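Local coordinates for DegV family protein (PDB 3EGL), which binds long-chain fatty acids such as palmitate and may take part in lipid transport or fatty acid metabolism, at residues I29-M34 and S43-L48; S77-A82 and V96-S101; D204-F209 and V261-A266. One frame throughout, in Å; residues are numbered along the deposited sequence.

Following the chain from the N terminus, contact 1 closes first: strand 26-35 turns back so that residues 29-34 meet 43-48, a short loop at one edge of the five-stranded sheet that leads into helix 47-60. Contact 2 closes next, where helix 78-86 meets the end of strand 94-97, the opposite edge strand of that sheet. The two are in series, neither enclosing the other, yet they touch through a probable hydrogen bond from Leu45 N to Thr78 OG1, close to the palmitate head group. Contact 3 comes last and spans much more sequence, joining residues 204-209 to 261-266 within the separate six-stranded sheet; it lies about 33 Å from contact 1, between centres.

Contact 1: residues I29-M34 and S43-L48; sequences INLHVM and SGLSSL. With PLM (palmitic acid), chain D.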
loop_
_atom_site.group_PDB
_atom_site.type_symbol
_atom_site.label_atom_id
_atom_site.label_comp_id
_atom_site.label_asym_id
_atom_site.label_seq_id
_atom_site.Cartn_x
_atom_site.Cartn_y
_atom_site.Cartn_z
ATOM N N ILE A 29 10.254 1.990 7.260
ATOM C CA ILE A 29 10.461 1.056 8.386
ATOM C C ILE A 29 9.922 -0.293 8.006
ATOM O O ILE A 29 8.749 -0.397 7.629
ATOM C CB ILE A 29 9.692 1.464 9.685
ATOM C CG1 ILE A 29 9.715 2.952 9.875
ATOM C CG2 ILE A 29 10.309 0.762 10.938
ATOM C CD1 ILE A 29 8.708 3.366 10.872
ATOM N N ASN A 30 10.733 -1.325 8.139
ATOM C CA ASN A 30 10.303 -2.683 7.776
ATOM C C ASN A 30 9.364 -3.376 8.767
ATOM O O ASN A 30 9.679 -3.471 9.960
ATOM C CB ASN A 30 11.532 -3.574 7.548
ATOM C CG ASN A 30 12.324 -3.154 6.319
ATOM O OD1 ASN A 30 11.810 -2.465 5.436
ATOM N ND2 ASN A 30 13.588 -3.541 6.270
ATOM N N LEU A 31 8.249 -3.902 8.264
ATOM C CA LEU A 31 7.419 -4.854 9.041
ATOM C C LEU A 31 8.219 -6.156 9.285
ATOM O O LEU A 31 9.270 -6.350 8.682
ATOM C CB LEU A 31 6.129 -5.165 8.289
ATOM C CG LEU A 31 5.296 -3.943 7.914
ATOM C CD1 LEU A 31 4.076 -4.272 6.976
ATOM C CD2 LEU A 31 4.882 -3.262 9.213
ATOM N N HIS A 32 7.727 -7.043 10.153
ATOM C CA HIS A 32 8.489 -8.252 10.533
ATOM C C HIS A 32 8.049 -9.546 9.859
ATOM O O HIS A 32 6.848 -9.858 9.764
ATOM C CB HIS A 32 8.468 -8.438 12.052
ATOM C CG HIS A 32 8.902 -7.217 12.790
ATOM N ND1 HIS A 32 10.223 -6.828 12.860
ATOM C CD2 HIS A 32 8.193 -6.254 13.422
ATOM C CE1 HIS A 32 10.313 -5.693 13.526
ATOM N NE2 HIS A 32 9.098 -5.336 13.894
ATOM N N VAL A 33 9.046 -10.302 9.415
ATOM C CA VAL A 33 8.854 -11.671 8.973
ATOM C C VAL A 33 9.605 -12.605 9.926
ATOM O O VAL A 33 10.818 -12.497 10.080
ATOM C CB VAL A 33 9.311 -11.877 7.503
ATOM C CG1 VAL A 33 9.327 -13.356 7.148
ATOM C CG2 VAL A 33 8.376 -11.165 6.562
HETATM N N MSE A 34 8.875 -13.497 10.590
HETATM C CA MSE A 34 9.511 -14.509 11.442
HETATM C C MSE A 34 9.520 -15.851 10.727
HETATM O O MSE A 34 8.477 -16.401 10.377
HETATM C CB MSE A 34 8.843 -14.630 12.802
HETATM C CG MSE A 34 8.943 -13.380 13.648
HETATM SE SE MSE A 34 7.248 -12.358 13.578
HETATM C CE MSE A 34 6.491 -13.117 15.227
ATOM N N SER A 43 4.400 -9.706 11.580
ATOM C CA SER A 43 4.127 -8.943 12.754
ATOM C C SER A 43 4.121 -7.448 12.386
ATOM O O SER A 43 4.957 -6.971 11.603
ATOM C CB SER A 43 5.259 -9.260 13.701
ATOM O OG SER A 43 5.082 -8.591 14.886
ATOM N N GLY A 44 3.169 -6.709 12.924
ATOM C CA GLY A 44 3.177 -5.254 12.756
ATOM C C GLY A 44 4.288 -4.583 13.544
ATOM O O GLY A 44 5.056 -5.246 14.243
ATOM N N LEU A 45 4.413 -3.270 13.388
ATOM C CA LEU A 45 5.413 -2.523 14.131
ATOM C C LEU A 45 4.904 -2.226 15.521
ATOM O O LEU A 45 3.728 -1.888 15.673
ATOM C CB LEU A 45 5.690 -1.213 13.449
ATOM C CG LEU A 45 6.379 -1.381 12.088
ATOM C CD1 LEU A 45 6.380 -0.053 11.321
ATOM C CD2 LEU A 45 7.789 -1.973 12.262
ATOM N N SER A 46 5.783 -2.356 16.522
ATOM C CA SER A 46 5.416 -2.092 17.902
ATOM C C SER A 46 5.483 -0.589 18.157
ATOM O O SER A 46 6.164 0.109 17.456
ATOM C CB SER A 46 6.367 -2.828 18.861
ATOM O OG SER A 46 7.624 -2.160 18.881
ATOM N N SER A 47 4.846 -0.101 19.210
ATOM C CA SER A 47 4.841 1.331 19.431
ATOM C C SER A 47 6.250 1.808 19.866
ATOM O O SER A 47 6.676 2.940 19.575
ATOM C CB SER A 47 3.751 1.714 20.433
ATOM O OG SER A 47 4.015 1.056 21.644
ATOM N N LEU A 48 6.976 0.926 20.523
ATOM C CA LEU A 48 8.340 1.225 20.888
ATOM C C LEU A 48 9.263 1.510 19.655
ATOM O O LEU A 48 10.073 2.428 19.684
ATOM C CB LEU A 48 8.871 0.071 21.733
ATOM C CG LEU A 48 10.059 0.319 22.619
ATOM C CD1 LEU A 48 9.616 1.212 23.772
ATOM C CD2 LEU A 48 10.647 -1.041 23.134
HETATM C C1 PLM D . 1.317 -7.650 10.123
HETATM O O1 PLM D . 0.492 -6.891 10.662
HETATM O O2 PLM D . 1.447 -8.795 10.586
HETATM C C2 PLM D . 2.129 -7.251 8.928
HETATM C C3 PLM D . 1.177 -7.013 7.758
HETATM C C4 PLM D . 0.646 -8.245 7.071
HETATM C C5 PLM D . -0.590 -7.782 6.303
HETATM C C6 PLM D . -1.157 -8.856 5.410
HETATM C C7 PLM D . -2.397 -8.313 4.736
HETATM C C8 PLM D . -2.843 -9.110 3.501
HETATM C C9 PLM D . -1.922 -8.821 2.313
HETATM C CA PLM D . -2.596 -9.098 0.960
HETATM C CB PLM D . -1.593 -9.274 -0.173
HETATM C CC PLM D . -0.683 -8.075 -0.481
HETATM C CD PLM D . -1.310 -7.175 -1.533
HETATM C CE PLM D . -0.287 -6.399 -2.338
HETATM C CF PLM D . -0.365 -4.900 -2.027
HETATM C CG PLM D . -1.241 -4.102 -2.991
#
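His32 and Ser43 face each other as an antiparallel hydrogen-bonded pair. His32 N donates to Ser43 O over 3.1 Å in a nearly straight bond, whereas the return bond from Ser43 N to His32 O is more bent (N-H...O 136°), with its donor tilted from the carbonyl plane.

The His32 side chain can be followed outward from this pair. Its CB rests 3.7 Å from Ser43 CB, both on the same face of the sheet. With CG beside its own backbone N (chi1 -52°), the ring leans back along residues 43-45: CG comes near Ser43 O, CD2 comes 3.4 Å from Gly44 O at the ring edge, and NE2 lies near Leu45 CD2. NE2 also hydrogen-bonds to Glu49 OE1. A flat ring with a polar tip suits this place, since it can lie along the backbone and still reach the first turn of helix 47-60. That carboxylate also accepts from Ser46 N, while Ser46 at the N-cap caps a backbone N of the helix: the reciprocal pattern of a capping box.

The pair belongs to the hairpin of strands 26-35 and 40-43, at the edge of the sheet in the DegV fold, where palmitate is bound. Ser43 N lies 3.2 Å from PLM O2, and Thr42 and Ser76 hydrogen-bond to the ligand. Gly44 N is 3.5 Å from PLM C1, and the lack of a CB lets the Gly44 backbone fit beside the start of helix 78-86 at Thr78. Beyond it Leu45 drops between apolar neighbours, its CG 3.7 Å from Leu31 CD2 and its CD2 3.9 Å from Ile29 CG2. Leu31 also sends CD1 the other way, 4.1 Å from PLM C2.

Contact 2: residues S77-A82 and V96-S101; sequences STWSAA and VVDTSS
Trp79 lays its indole over the carboxylate of Asp98, with OD2 standing 3.8 Å above the ring plane and shifted toward the rim. The carboxylate lies roughly along the ring, tilted by 25°, instead of meeting its edge. An anion over an aromatic face would by itself probably be slightly unfavourable, but here Asp98 OD2 is hydrogen-bonded to the dimethylated lysine at position 73, which probably offsets its charge.

Trp79 reaches the strand because CG extends away from the backbone N (chi1 174°), swinging the five-membered ring out from helix 78-86. CD1 then packs 3.8 Å from Val96 CG1, and the indole crosses this branched side chain at a slant. NE1, the one polar atom of the ring, has its hydrogen taken in the plane of the indole by a water 3.0 Å away. The same water donates to Val96 O at 2.7 Å and so bridges helix and strand where no direct hydrogen bond joins them. Tryptophan suits this position by combining a broad apolar surface with an N-H at its edge.

One turn further along the helix, Ala82 is small enough for the backbone to come close: its CB lies 4.0 Å from Val96 CG1, while Val96 CG2 rests 3.8 Å from Ala82 O. Of the two valine methyls, CG1 alone lies against both Trp79 and Ala82, and CG2 rests on the helix backbone.

Helix 78-86 packed on strand 94-97, with parallel strand 66-69 preceding it, is the helix-on-sheet packing of a beta-alpha-beta crossover.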
loop_
_atom_site.group_PDB
_atom_site.type_symbol
_atom_site.label_atom_id
_atom_site.label_comp_id
_atom_site.label_asym_id
_atom_site.label_seq_id
_atom_site.Cartn_x
_atom_site.Cartn_y
_atom_site.Cartn_z
ATOM N N SER A 77 -1.823 -4.364 13.241
ATOM C CA SER A 77 -1.813 -3.609 14.495
ATOM C C SER A 77 -0.929 -2.349 14.379
ATOM O O SER A 77 -0.804 -1.583 15.316
ATOM C CB SER A 77 -1.286 -4.498 15.616
ATOM O OG SER A 77 0.074 -4.914 15.372
ATOM N N THR A 78 -0.341 -2.111 13.214
ATOM C CA THR A 78 0.620 -1.021 13.072
ATOM C C THR A 78 0.085 0.362 13.367
ATOM O O THR A 78 0.699 1.123 14.120
ATOM C CB THR A 78 1.317 -1.088 11.690
ATOM O OG1 THR A 78 2.090 -2.289 11.661
ATOM C CG2 THR A 78 2.273 0.072 11.495
ATOM N N TRP A 79 -1.034 0.718 12.771
ATOM C CA TRP A 79 -1.654 2.011 13.006
ATOM C C TRP A 79 -1.924 2.300 14.494
ATOM O O TRP A 79 -1.713 3.423 15.001
ATOM C CB TRP A 79 -2.995 2.061 12.269
ATOM C CG TRP A 79 -3.794 3.312 12.575
ATOM C CD1 TRP A 79 -3.592 4.539 12.027
ATOM C CD2 TRP A 79 -4.865 3.463 13.524
ATOM N NE1 TRP A 79 -4.506 5.442 12.523
ATOM C CE2 TRP A 79 -5.289 4.813 13.458
ATOM C CE3 TRP A 79 -5.518 2.598 14.400
ATOM C CZ2 TRP A 79 -6.340 5.308 14.224
ATOM C CZ3 TRP A 79 -6.561 3.089 15.167
ATOM C CH2 TRP A 79 -6.960 4.439 15.071
ATOM N N SER A 80 -2.400 1.294 15.189
ATOM C CA SER A 80 -2.684 1.412 16.605
ATOM C C SER A 80 -1.378 1.694 17.384
ATOM O O SER A 80 -1.361 2.477 18.364
ATOM C CB SER A 80 -3.345 0.115 17.076
ATOM O OG SER A 80 -3.805 0.255 18.415
ATOM N N ALA A 81 -0.282 1.058 16.947
ATOM C CA ALA A 81 1.044 1.309 17.548
ATOM C C ALA A 81 1.516 2.720 17.198
ATOM O O ALA A 81 2.096 3.408 18.019
ATOM C CB ALA A 81 2.056 0.271 17.116
ATOM N N ALA A 82 1.217 3.155 15.984
ATOM C CA ALA A 82 1.655 4.463 15.488
ATOM C C ALA A 82 1.010 5.616 16.274
ATOM O O ALA A 82 1.669 6.623 16.580
ATOM C CB ALA A 82 1.312 4.576 14.018
ATOM N N VAL A 96 -0.201 10.991 11.994
ATOM C CA VAL A 96 -0.444 9.635 11.478
ATOM C C VAL A 96 -1.663 9.621 10.512
ATOM O O VAL A 96 -2.780 9.866 10.919
ATOM C CB VAL A 96 -0.725 8.618 12.638
ATOM C CG1 VAL A 96 -0.905 7.208 12.077
ATOM C CG2 VAL A 96 0.385 8.644 13.636
ATOM N N VAL A 97 -1.431 9.309 9.247
ATOM C CA VAL A 97 -2.505 9.263 8.273
ATOM C C VAL A 97 -3.260 7.962 8.543
ATOM O O VAL A 97 -2.620 6.903 8.730
ATOM C CB VAL A 97 -1.938 9.283 6.827
ATOM C CG1 VAL A 97 -3.062 9.197 5.726
ATOM C CG2 VAL A 97 -1.090 10.506 6.614
ATOM N N ASP A 98 -4.590 8.018 8.621
ATOM C CA ASP A 98 -5.357 6.753 8.756
ATOM C C ASP A 98 -5.628 6.214 7.346
ATOM O O ASP A 98 -6.615 6.593 6.739
ATOM C CB ASP A 98 -6.689 6.987 9.490
ATOM C CG ASP A 98 -7.438 5.686 9.794
ATOM O OD1 ASP A 98 -7.046 4.655 9.216
ATOM O OD2 ASP A 98 -8.398 5.683 10.622
ATOM N N THR A 99 -4.782 5.344 6.816
ATOM C CA THR A 99 -4.838 5.125 5.356
ATOM C C THR A 99 -6.003 4.268 4.823
ATOM O O THR A 99 -6.505 4.524 3.736
ATOM C CB THR A 99 -3.520 4.537 4.800
ATOM O OG1 THR A 99 -3.424 3.169 5.192
ATOM C CG2 THR A 99 -2.298 5.316 5.299
ATOM N N SER A 100 -6.424 3.252 5.555
ATOM C CA SER A 100 -7.365 2.253 4.982
ATOM C C SER A 100 -6.832 1.659 3.663
ATOM O O SER A 100 -7.574 1.452 2.712
ATOM C CB SER A 100 -8.782 2.856 4.770
ATOM O OG SER A 100 -9.368 3.149 6.031
ATOM N N SER A 101 -5.537 1.407 3.597
ATOM C CA SER A 101 -4.986 0.913 2.374
ATOM C C SER A 101 -3.649 0.294 2.683
ATOM O O SER A 101 -3.209 0.272 3.865
ATOM C CB SER A 101 -4.850 2.059 1.392
ATOM O OG SER A 101 -4.602 1.583 0.078
HETATM O O HOH W 1 -4.662 8.481 12.358
#

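Contact 3: residues D204-F209 and V261-A266; sequences DGEPVF and VFANQA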
loop_
_atom_site.group_PDB
_atom_site.type_symbol
_atom_site.label_atom_id
_atom_site.label_comp_id
_atom_site.label_asym_id
_atom_site.label_seq_id
_atom_site.Cartn_x
_atom_site.Cartn_y
_atom_site.Cartn_z
ATOM N N ASP A 204 -12.830 6.075 -16.106
ATOM C CA ASP A 204 -13.895 6.927 -16.624
ATOM C C ASP A 204 -13.356 7.937 -17.674
ATOM O O ASP A 204 -13.624 9.152 -17.611
ATOM C CB ASP A 204 -14.628 7.607 -15.449
ATOM C CG ASP A 204 -15.952 8.215 -15.858
ATOM O OD1 ASP A 204 -16.766 7.511 -16.513
ATOM O OD2 ASP A 204 -16.180 9.404 -15.530
ATOM N N GLY A 205 -12.550 7.416 -18.609
ATOM C CA GLY A 205 -11.978 8.213 -19.688
ATOM C C GLY A 205 -10.826 9.127 -19.322
ATOM O O GLY A 205 -10.333 9.876 -20.166
ATOM N N GLU A 206 -10.378 9.076 -18.078
ATOM C CA GLU A 206 -9.273 9.926 -17.640
ATOM C C GLU A 206 -8.024 9.093 -17.385
ATOM O O GLU A 206 -8.138 7.983 -16.910
ATOM C CB GLU A 206 -9.650 10.649 -16.361
ATOM C CG GLU A 206 -10.964 11.327 -16.457
ATOM C CD GLU A 206 -10.814 12.784 -16.740
ATOM O OE1 GLU A 206 -10.390 13.150 -17.860
ATOM O OE2 GLU A 206 -11.116 13.565 -15.818
ATOM N N PRO A 207 -6.834 9.642 -17.715
ATOM C CA PRO A 207 -5.536 9.022 -17.441
ATOM C C PRO A 207 -5.398 8.636 -15.978
ATOM O O PRO A 207 -5.900 9.312 -15.103
ATOM C CB PRO A 207 -4.541 10.137 -17.765
ATOM C CG PRO A 207 -5.388 11.408 -17.852
ATOM C CD PRO A 207 -6.663 10.928 -18.418
ATOM N N VAL A 208 -4.708 7.537 -15.744
ATOM C CA VAL A 208 -4.601 6.940 -14.450
ATOM C C VAL A 208 -3.122 6.817 -14.138
ATOM O O VAL A 208 -2.297 6.645 -15.025
ATOM C CB VAL A 208 -5.172 5.502 -14.495
ATOM C CG1 VAL A 208 -5.270 4.910 -13.082
ATOM C CG2 VAL A 208 -6.541 5.478 -15.179
ATOM N N PHE A 209 -2.764 6.858 -12.872
ATOM C CA PHE A 209 -1.420 6.436 -12.522
ATOM C C PHE A 209 -1.445 5.004 -11.934
ATOM O O PHE A 209 -2.210 4.735 -11.019
ATOM C CB PHE A 209 -0.769 7.450 -11.583
ATOM C CG PHE A 209 0.453 6.933 -10.881
ATOM C CD1 PHE A 209 1.708 7.053 -11.464
ATOM C CD2 PHE A 209 0.351 6.323 -9.636
ATOM C CE1 PHE A 209 2.849 6.588 -10.803
ATOM C CE2 PHE A 209 1.491 5.844 -8.980
ATOM C CZ PHE A 209 2.746 5.977 -9.580
ATOM N N VAL A 261 -4.140 5.342 -8.985
ATOM C CA VAL A 261 -4.650 6.635 -8.516
ATOM C C VAL A 261 -5.391 7.283 -9.659
ATOM O O VAL A 261 -4.836 7.395 -10.740
ATOM C CB VAL A 261 -3.491 7.577 -8.070
ATOM C CG1 VAL A 261 -4.055 8.960 -7.565
ATOM C CG2 VAL A 261 -2.580 6.869 -6.999
ATOM N N PHE A 262 -6.634 7.691 -9.436
ATOM C CA PHE A 262 -7.522 8.138 -10.511
ATOM C C PHE A 262 -7.754 9.638 -10.448
ATOM O O PHE A 262 -7.354 10.291 -9.490
ATOM C CB PHE A 262 -8.856 7.394 -10.462
ATOM C CG PHE A 262 -8.729 5.901 -10.688
ATOM C CD1 PHE A 262 -8.836 5.363 -11.976
ATOM C CD2 PHE A 262 -8.499 5.034 -9.621
ATOM C CE1 PHE A 262 -8.711 3.973 -12.204
ATOM C CE2 PHE A 262 -8.377 3.640 -9.822
ATOM C CZ PHE A 262 -8.487 3.101 -11.132
ATOM N N ALA A 263 -8.395 10.171 -11.491
ATOM C CA ALA A 263 -8.753 11.592 -11.578
ATOM C C ALA A 263 -9.731 11.970 -10.479
ATOM O O ALA A 263 -9.575 13.006 -9.854
ATOM C CB ALA A 263 -9.345 11.932 -12.958
ATOM N N ASN A 264 -10.730 11.124 -10.254
ATOM C CA ASN A 264 -11.798 11.415 -9.297
ATOM C C ASN A 264 -12.063 10.380 -8.217
ATOM O O ASN A 264 -11.536 9.244 -8.220
ATOM C CB ASN A 264 -13.123 11.590 -10.020
ATOM C CG ASN A 264 -13.090 12.660 -11.032
ATOM O OD1 ASN A 264 -13.212 12.383 -12.228
ATOM N ND2 ASN A 264 -12.951 13.901 -10.583
ATOM N N GLN A 265 -12.955 10.781 -7.327
ATOM C CA GLN A 265 -13.466 9.884 -6.318
ATOM C C GLN A 265 -14.297 8.758 -6.899
ATOM O O GLN A 265 -14.741 8.805 -8.056
ATOM C CB GLN A 265 -14.145 10.633 -5.172
ATOM C CG GLN A 265 -13.085 11.140 -4.184
ATOM C CD GLN A 265 -13.532 12.361 -3.380
ATOM O OE1 GLN A 265 -14.556 12.313 -2.687
ATOM N NE2 GLN A 265 -12.760 13.462 -3.461
ATOM N N ALA A 266 -14.469 7.752 -6.046
ATOM C CA ALA A 266 -14.902 6.402 -6.396
ATOM C C ALA A 266 -16.151 6.288 -7.295
ATOM O O ALA A 266 -17.006 7.184 -7.320
ATOM C CB ALA A 266 -15.039 5.556 -5.092
HETATM O O HOH W 2 -8.646 8.472 -13.936
#
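In Val208, chi1 (-171°) turns CG1 to the far side of CB from N, while in Phe262 the ring is placed beside its own N (chi1 -63°); these two torsions set a methyl over an aromatic face. The two side chains run side by side and point the same way, and CG1 of Val208 sits 4.0 Å from the centroid of the Phe262 ring, 26° off the normal, in a CH-pi contact displaced toward the rim. CG2 touches CD1 and CE1 from just outside the rim. Valine suits this spot because its fork offers two methyls without a long stem, and Phe262, largely buried, also packs against Trp140 of the next strand.

Immediately beyond, Phe209 and Val261 form an antiparallel hydrogen-bonded pair. Phe209 N gives its hydrogen to Val261 O at 3.0 Å and Val261 N returns one to Phe209 O at 2.9 Å, both bonds close to straight and lying in the plane of the accepting carbonyl. Their side chains share a face: Val261 CG2 meets the edge of the Phe209 ring at CD2, 4.0 Å away, and the ring reaches on to Met239.

In the other direction the two backbones part. A water bridges them, accepting from Ala263 N at 3.0 Å and lying 3.1 Å from Pro207 O, to which it can donate, though other acceptors compete for its protons. Proline, with no N-H to give, fits a place where strand pairing has ended. Glu206 then bends at chi2 so that its chain curls round the small Ala263, with CB touching CB at 3.6 Å.

A closed backbone pair giving way to a water-bridged one is the fraying end of two antiparallel strands, here 209-215 and 255-261, neighbours in the interior of the six-stranded sheet.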